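Local atomic coordinates of nitrate transport protein nrtA (Synechocystis sp., PDB entry 2G29), a protein that binds nitrate as the solute-binding component of the NrtABCD ABC transporter, which takes up nitrate and probably also nitrite. Residues Q195-V200 and P215-N220; Q268-A273 and E277-I282. One frame throughout, in Å; residues are numbered along the deposited sequence.

Interaction 1: residues Q195-V200 and P215-N220; sequences QMVANV and PLQTVN
Gln217 and Thr218 both meet the side chain of Val197 on the facing helix. Gln217 comes first along 215-220. Its CG is anti to the backbone N (chi1 177°) and the chain runs on extended, which carries the amide toward Val197. The two side chains cross at about a right angle. Gln217 OE1 lies 3.6 Å from Val197 CG2, and CB and CG1 of the valine are almost as near. The other end of this amide, NE2, hydrogen-bonds Asp295, which probably helps to set how the amide is turned. Thr218 follows, at the closest backbone approach: its CA is 6.0 Å from Val197 CA. It slides past the valine in the opposite direction, with OG1 3.6 Å from Val197 CG2. That hydroxyl is hydrogen-bonded to Trp214 O, one turn back in its own helix. Thr218 and Val200 both rest on Phe208 of strand 207-211. Helix 196-201 is the crossover of a beta-alpha-beta unit from strand 187-190 to strand 207-211, and helix 214-221 follows that second strand. All three touching residues are buried, yet no hydrogen bond crosses. The valine methyls meet oxygens by van der Waals contact alone, while Thr218 OG1 and Gln217 NE2 have polar partners elsewhere.

Interaction 2: residues Q268-A273 and E277-I282; sequences QWCDQA and EEMCQI
Trp269 points the benzo edge of its indole at Glu278. The carboxylate oxygen OE1 of Glu278 lies in the ring plane, 3.4 Å from Trp269 CZ2. Ring and carboxylate planes stand 87° apart. The same ring reaches Met279, with Trp269 CZ3 3.9 Å from Met279 CB. Deeper in, Met279 SD sits 3.7 Å from Cys270 CB and equally near Cys270 SG. Met279 CG is anti to the backbone N (chi1 -177°) and the next bond is extended as well, which together carry SD to Cys270. Glu278 OE2 forms a salt bridge with Lys54, which helps to hold the carboxylate beside the indole. Ile50 of helix 46-53 touches both Trp269 and Cys270. The contact joins two consecutive helices, 253-271 and 276-284, across the short turn between them. Asn275 in that turn donates from ND2 to Trp269 O. An alanine in place of Trp269 would probably open a gap beside Met279 CB and leave the Glu278 carboxylate without its aromatic neighbour. No hydrogen bond joins the two segments: apolar and sulfur contacts fill the inner side, and an acid oxygen meets the probably electropositive C-H edge of the indole.

In the fold
Interaction 1 comes earlier in the chain than interaction 2, and all four segments belong to the NMT1-like family region. Their centres are 23 Å apart and their nearest atoms about 9 Å apart, so they do not touch. Interaction 1 packs beside the sheet containing strands 126-130 and 207-211. Interaction 2 lies against helix 46-53, which follows strand 36-39 of the other five-stranded sheet. Neither holds a nitrate-binding residue. The side chain of Thr218 is about 10 Å from nitrate-binding Gly211, at the end of strand 207-211. The side chain of Gln126, another nitrate-binding residue, is about 12 Å from those of Thr218 and Met279.

Interaction 1: residues Q195-V200 and P215-N220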
ATOM      1  N   GLN A 195      -3.322   6.831  13.202  1.00 11.68           N
ATOM      2  CA  GLN A 195      -4.113   6.766  14.420  1.00 12.73           C
ATOM      3  C   GLN A 195      -4.321   5.321  14.900  1.00 11.73           C
ATOM      4  O   GLN A 195      -4.984   5.101  15.924  1.00 12.43           O
ATOM      5  CB  GLN A 195      -5.485   7.417  14.204  1.00 13.72           C
ATOM      6  CG  GLN A 195      -5.385   8.931  13.946  1.00 18.83           C
ATOM      7  CD  GLN A 195      -6.713   9.554  13.536  1.00 22.71           C
ATOM      8  OE1 GLN A 195      -7.782   9.175  14.041  1.00 26.47           O
ATOM      9  NE2 GLN A 195      -6.656  10.525  12.623  1.00 26.77           N
ATOM     10  N   MET A 196      -3.723   4.343  14.202  1.00 11.43           N
ATOM     11  CA  MET A 196      -3.898   2.941  14.602  1.00 11.55           C
ATOM     12  C   MET A 196      -3.353   2.661  16.002  1.00 11.22           C
ATOM     13  O   MET A 196      -4.029   1.997  16.806  1.00 11.06           O
ATOM     14  CB  MET A 196      -3.213   2.022  13.576  1.00 11.25           C
ATOM     15  CG  MET A 196      -3.933   1.894  12.259  1.00 11.10           C
ATOM     16  SD  MET A 196      -5.334   0.766  12.452  1.00 11.11           S
ATOM     17  CE  MET A 196      -5.919   0.705  10.752  1.00 14.14           C
ATOM     18  N   VAL A 197      -2.138   3.123  16.293  1.00 11.47           N
ATOM     19  CA  VAL A 197      -1.542   2.882  17.600  1.00 13.29           C
ATOM     20  C   VAL A 197      -2.397   3.505  18.726  1.00 13.31           C
ATOM     21  O   VAL A 197      -2.684   2.839  19.737  1.00 16.06           O
ATOM     22  CB  VAL A 197      -0.063   3.405  17.606  1.00 13.95           C
ATOM     23  CG1 VAL A 197       0.538   3.335  19.031  1.00 15.27           C
ATOM     24  CG2 VAL A 197       0.776   2.540  16.697  1.00 13.53           C
ATOM     25  N   ALA A 198      -2.868   4.742  18.542  1.00 13.56           N
ATOM     26  CA  ALA A 198      -3.686   5.381  19.588  1.00 14.08           C
ATOM     27  C   ALA A 198      -4.975   4.608  19.823  1.00 15.50           C
ATOM     28  O   ALA A 198      -5.466   4.506  20.963  1.00 16.72           O
ATOM     29  CB  ALA A 198      -4.016   6.812  19.193  1.00 15.72           C
ATOM     30  N   ASN A 199      -5.534   4.061  18.754  1.00 14.74           N
ATOM     31  CA  ASN A 199      -6.768   3.301  18.877  1.00 14.93           C
ATOM     32  C   ASN A 199      -6.583   1.966  19.581  1.00 15.44           C
ATOM     33  O   ASN A 199      -7.413   1.604  20.426  1.00 16.11           O
ATOM     34  CB  ASN A 199      -7.408   3.095  17.501  1.00 15.39           C
ATOM     35  CG  ASN A 199      -8.308   4.243  17.125  1.00 17.50           C
ATOM     36  OD1 ASN A 199      -9.521   4.178  17.333  1.00 19.54           O
ATOM     37  ND2 ASN A 199      -7.726   5.319  16.612  1.00 16.07           N
ATOM     38  N   VAL A 200      -5.503   1.237  19.287  1.00 15.35           N
ATOM     39  CA  VAL A 200      -5.347  -0.048  19.959  1.00 16.32           C
ATOM     40  C   VAL A 200      -5.106   0.195  21.455  1.00 18.17           C
ATOM     41  O   VAL A 200      -5.512  -0.600  22.305  1.00 18.56           O
ATOM     42  CB  VAL A 200      -4.244  -0.963  19.292  1.00 17.00           C
ATOM     43  CG1 VAL A 200      -2.850  -0.495  19.632  1.00 17.21           C
ATOM     44  CG2 VAL A 200      -4.484  -2.436  19.710  1.00 16.79           C
ATOM     45  N   PRO A 215       3.526  -0.879  12.726  1.00 10.57           N
ATOM     46  CA  PRO A 215       3.605  -2.200  13.379  1.00 10.58           C
ATOM     47  C   PRO A 215       4.779  -2.183  14.372  1.00 11.27           C
ATOM     48  O   PRO A 215       4.660  -2.653  15.479  1.00 11.10           O
ATOM     49  CB  PRO A 215       3.874  -3.143  12.205  1.00 10.74           C
ATOM     50  CG  PRO A 215       3.092  -2.461  11.052  1.00 10.78           C
ATOM     51  CD  PRO A 215       3.504  -1.008  11.256  1.00 12.03           C
ATOM     52  N   LEU A 216       5.925  -1.646  13.967  1.00 10.39           N
ATOM     53  CA  LEU A 216       7.052  -1.635  14.892  1.00 11.96           C
ATOM     54  C   LEU A 216       6.778  -0.695  16.057  1.00 11.09           C
ATOM     55  O   LEU A 216       7.166  -0.996  17.193  1.00 11.94           O
ATOM     56  CB  LEU A 216       8.348  -1.240  14.171  1.00 11.82           C
ATOM     57  CG  LEU A 216       9.607  -1.150  15.088  1.00 11.09           C
ATOM     58  CD1 LEU A 216       9.818  -2.418  15.909  1.00 11.67           C
ATOM     59  CD2 LEU A 216      10.834  -0.930  14.225  1.00 12.08           C
ATOM     60  N   GLN A 217       6.102   0.439  15.817  1.00 10.72           N
ATOM     61  CA  GLN A 217       5.840   1.334  16.914  1.00 10.65           C
ATOM     62  C   GLN A 217       4.938   0.631  17.927  1.00 10.85           C
ATOM     63  O   GLN A 217       5.068   0.816  19.127  1.00 10.99           O
ATOM     64  CB  GLN A 217       5.179   2.614  16.416  1.00 13.25           C
ATOM     65  CG  GLN A 217       4.832   3.526  17.598  1.00 12.10           C
ATOM     66  CD  GLN A 217       4.359   4.892  17.176  1.00 13.05           C
ATOM     67  OE1 GLN A 217       3.156   5.162  17.142  1.00 13.11           O
ATOM     68  NE2 GLN A 217       5.306   5.762  16.829  1.00 12.00           N
ATOM     69  N   THR A 218       4.011  -0.183  17.432  1.00 11.11           N
ATOM     70  CA  THR A 218       3.106  -0.920  18.323  1.00 11.34           C
ATOM     71  C   THR A 218       3.918  -1.811  19.272  1.00 12.48           C
ATOM     72  O   THR A 218       3.641  -1.855  20.493  1.00 10.55           O
ATOM     73  CB  THR A 218       2.170  -1.814  17.492  1.00 12.57           C
ATOM     74  OG1 THR A 218       1.307  -0.998  16.680  1.00 11.67           O
ATOM     75  CG2 THR A 218       1.308  -2.663  18.392  1.00 12.39           C
ATOM     76  N   VAL A 219       4.894  -2.522  18.688  1.00 11.94           N
ATOM     77  CA  VAL A 219       5.767  -3.416  19.451  1.00 13.43           C
ATOM     78  C   VAL A 219       6.627  -2.621  20.433  1.00 12.38           C
ATOM     79  O   VAL A 219       6.691  -2.929  21.641  1.00 13.68           O
ATOM     80  CB  VAL A 219       6.663  -4.221  18.488  1.00 13.28           C
ATOM     81  CG1 VAL A 219       7.784  -4.946  19.266  1.00 14.29           C
ATOM     82  CG2 VAL A 219       5.827  -5.259  17.725  1.00 13.52           C
ATOM     83  N   ASN A 220       7.262  -1.566  19.943  1.00 11.69           N
ATOM     84  CA  ASN A 220       8.129  -0.804  20.815  1.00 11.74           C
ATOM     85  C   ASN A 220       7.408  -0.103  21.949  1.00 13.57           C
ATOM     86  O   ASN A 220       7.994   0.059  23.024  1.00 14.21           O
ATOM     87  CB  ASN A 220       8.978   0.205  20.007  1.00 11.59           C
ATOM     88  CG  ASN A 220      10.072  -0.465  19.170  1.00 11.36           C
ATOM     89  OD1 ASN A 220      10.435  -1.588  19.424  1.00 13.27           O
ATOM     90  ND2 ASN A 220      10.597   0.247  18.170  1.00 12.06           N
TER

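Interaction 2: residues Q268-A273 and E277-I282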
ATOM      1  N   GLN A 268      15.030   4.092  -6.602  1.00 15.87           N
ATOM      2  CA  GLN A 268      16.330   3.435  -6.680  1.00 16.25           C
ATOM      3  C   GLN A 268      17.197   3.863  -5.499  1.00 15.06           C
ATOM      4  O   GLN A 268      17.920   3.046  -4.911  1.00 18.13           O
ATOM      5  CB  GLN A 268      16.983   3.805  -8.006  1.00 16.54           C
ATOM      6  CG  GLN A 268      16.322   3.098  -9.183  1.00 19.53           C
ATOM      7  CD  GLN A 268      16.872   3.559 -10.501  1.00 23.55           C
ATOM      8  OE1 GLN A 268      16.424   4.551 -11.066  1.00 26.84           O
ATOM      9  NE2 GLN A 268      17.858   2.841 -10.999  1.00 24.17           N
ATOM     10  N   TRP A 269      17.112   5.137  -5.157  1.00 15.04           N
ATOM     11  CA  TRP A 269      17.883   5.672  -4.030  1.00 15.27           C
ATOM     12  C   TRP A 269      17.420   5.034  -2.713  1.00 15.67           C
ATOM     13  O   TRP A 269      18.224   4.562  -1.910  1.00 16.73           O
ATOM     14  CB  TRP A 269      17.698   7.171  -3.935  1.00 15.21           C
ATOM     15  CG  TRP A 269      18.650   7.816  -2.940  1.00 18.32           C
ATOM     16  CD1 TRP A 269      19.926   8.240  -3.188  1.00 18.23           C
ATOM     17  CD2 TRP A 269      18.410   8.058  -1.552  1.00 16.83           C
ATOM     18  NE1 TRP A 269      20.496   8.732  -2.042  1.00 19.93           N
ATOM     19  CE2 TRP A 269      19.587   8.638  -1.021  1.00 17.82           C
ATOM     20  CE3 TRP A 269      17.312   7.842  -0.699  1.00 17.28           C
ATOM     21  CZ2 TRP A 269      19.700   9.003   0.321  1.00 19.61           C
ATOM     22  CZ3 TRP A 269      17.427   8.205   0.636  1.00 16.71           C
ATOM     23  CH2 TRP A 269      18.614   8.785   1.135  1.00 17.84           C
ATOM     24  N   CYS A 270      16.105   5.051  -2.477  1.00 16.01           N
ATOM     25  CA  CYS A 270      15.563   4.465  -1.257  1.00 15.77           C
ATOM     26  C   CYS A 270      15.810   2.966  -1.108  1.00 15.62           C
ATOM     27  O   CYS A 270      15.878   2.442  -0.003  1.00 17.93           O
ATOM     28  CB  CYS A 270      14.051   4.686  -1.191  1.00 16.33           C
ATOM     29  SG  CYS A 270      13.502   6.342  -0.927  1.00 16.54           S
ATOM     30  N   ASP A 271      15.916   2.265  -2.223  1.00 15.69           N
ATOM     31  CA  ASP A 271      16.114   0.822  -2.199  1.00 17.02           C
ATOM     32  C   ASP A 271      17.515   0.363  -1.809  1.00 17.94           C
ATOM     33  O   ASP A 271      17.707  -0.798  -1.517  1.00 19.28           O
ATOM     34  CB  ASP A 271      15.753   0.257  -3.579  1.00 17.67           C
ATOM     35  CG  ASP A 271      15.075  -1.090  -3.508  1.00 19.42           C
ATOM     36  OD1 ASP A 271      14.195  -1.258  -2.635  1.00 18.91           O
ATOM     37  OD2 ASP A 271      15.416  -1.977  -4.330  1.00 20.75           O
ATOM     38  N   GLN A 272      18.487   1.273  -1.803  1.00 19.44           N
ATOM     39  CA  GLN A 272      19.861   0.892  -1.464  1.00 20.34           C
ATOM     40  C   GLN A 272      20.118   0.760   0.037  1.00 19.20           C
ATOM     41  O   GLN A 272      19.779   1.668   0.794  1.00 20.33           O
ATOM     42  CB  GLN A 272      20.863   1.915  -2.037  1.00 21.58           C
ATOM     43  CG  GLN A 272      21.005   1.932  -3.577  1.00 27.13           C
ATOM     44  CD  GLN A 272      22.284   2.641  -4.052  1.00 31.64           C
ATOM     45  OE1 GLN A 272      22.540   2.751  -5.253  1.00 35.78           O
ATOM     46  NE2 GLN A 272      23.088   3.117  -3.106  1.00 34.93           N
ATOM     47  N   ALA A 273      20.742  -0.346   0.456  1.00 20.02           N
ATOM     48  CA  ALA A 273      21.062  -0.554   1.871  1.00 19.86           C
ATOM     49  C   ALA A 273      21.851   0.619   2.429  1.00 20.20           C
ATOM     50  O   ALA A 273      21.619   1.060   3.554  1.00 19.86           O
ATOM     51  CB  ALA A 273      21.857  -1.840   2.050  1.00 20.26           C
ATOM     52  N   GLU A 277      19.697   4.415   6.354  1.00 16.24           N
ATOM     53  CA  GLU A 277      19.838   5.245   7.545  1.00 17.35           C
ATOM     54  C   GLU A 277      19.386   6.675   7.249  1.00 16.76           C
ATOM     55  O   GLU A 277      18.553   7.268   7.955  1.00 15.34           O
ATOM     56  CB  GLU A 277      21.301   5.212   8.000  1.00 20.21           C
ATOM     57  CG  GLU A 277      21.801   3.806   8.316  1.00 28.42           C
ATOM     58  CD  GLU A 277      23.307   3.661   8.260  1.00 31.29           C
ATOM     59  OE1 GLU A 277      23.907   3.810   7.157  1.00 34.60           O
ATOM     60  OE2 GLU A 277      23.903   3.385   9.329  1.00 35.46           O
ATOM     61  N   GLU A 278      19.949   7.252   6.191  1.00 16.18           N
ATOM     62  CA  GLU A 278      19.598   8.593   5.811  1.00 16.67           C
ATOM     63  C   GLU A 278      18.110   8.714   5.485  1.00 15.25           C
ATOM     64  O   GLU A 278      17.468   9.676   5.896  1.00 16.32           O
ATOM     65  CB  GLU A 278      20.451   9.049   4.625  1.00 17.05           C
ATOM     66  CG  GLU A 278      20.303  10.524   4.381  1.00 16.90           C
ATOM     67  CD  GLU A 278      21.044  11.027   3.132  1.00 16.43           C
ATOM     68  OE1 GLU A 278      21.866  10.284   2.571  1.00 20.61           O
ATOM     69  OE2 GLU A 278      20.775  12.171   2.754  1.00 21.41           O
ATOM     70  N   MET A 279      17.562   7.734   4.778  1.00 15.26           N
ATOM     71  CA  MET A 279      16.137   7.767   4.445  1.00 15.62           C
ATOM     72  C   MET A 279      15.299   7.890   5.708  1.00 14.62           C
ATOM     73  O   MET A 279      14.422   8.721   5.794  1.00 13.51           O
ATOM     74  CB  MET A 279      15.753   6.486   3.707  1.00 15.64           C
ATOM     75  CG  MET A 279      14.306   6.472   3.253  1.00 13.62           C
ATOM     76  SD  MET A 279      13.827   4.941   2.466  1.00 16.14           S
ATOM     77  CE  MET A 279      13.562   3.919   3.915  1.00 15.73           C
ATOM     78  N   CYS A 280      15.591   7.052   6.687  1.00 13.92           N
ATOM     79  CA  CYS A 280      14.839   7.048   7.918  1.00 13.17           C
ATOM     80  C   CYS A 280      15.064   8.301   8.760  1.00 14.04           C
ATOM     81  O   CYS A 280      14.154   8.743   9.473  1.00 14.53           O
ATOM     82  CB  CYS A 280      15.134   5.770   8.694  1.00 14.28           C
ATOM     83  SG  CYS A 280      14.445   4.290   7.831  1.00 15.00           S
ATOM     84  N   GLN A 281      16.268   8.872   8.718  1.00 14.23           N
ATOM     85  CA  GLN A 281      16.470  10.138   9.453  1.00 15.50           C
ATOM     86  C   GLN A 281      15.556  11.215   8.862  1.00 13.52           C
ATOM     87  O   GLN A 281      14.958  12.013   9.579  1.00 14.87           O
ATOM     88  CB  GLN A 281      17.896  10.641   9.324  1.00 16.23           C
ATOM     89  CG  GLN A 281      18.913   9.776  10.009  1.00 17.77           C
ATOM     90  CD  GLN A 281      20.308  10.326   9.764  1.00 21.41           C
ATOM     91  OE1 GLN A 281      20.640  10.702   8.641  1.00 20.82           O
ATOM     92  NE2 GLN A 281      21.123  10.388  10.814  1.00 22.56           N
ATOM     93  N   ILE A 282      15.465  11.233   7.532  1.00 14.58           N
ATOM     94  CA  ILE A 282      14.619  12.182   6.834  1.00 14.49           C
ATOM     95  C   ILE A 282      13.155  11.940   7.183  1.00 13.74           C
ATOM     96  O   ILE A 282      12.466  12.868   7.590  1.00 15.17           O
ATOM     97  CB  ILE A 282      14.824  12.073   5.303  1.00 15.22           C
ATOM     98  CG1 ILE A 282      16.228  12.568   4.913  1.00 16.30           C
ATOM     99  CG2 ILE A 282      13.803  12.940   4.566  1.00 14.67           C
ATOM    100  CD1 ILE A 282      16.616  12.245   3.447  1.00 18.39           C
TER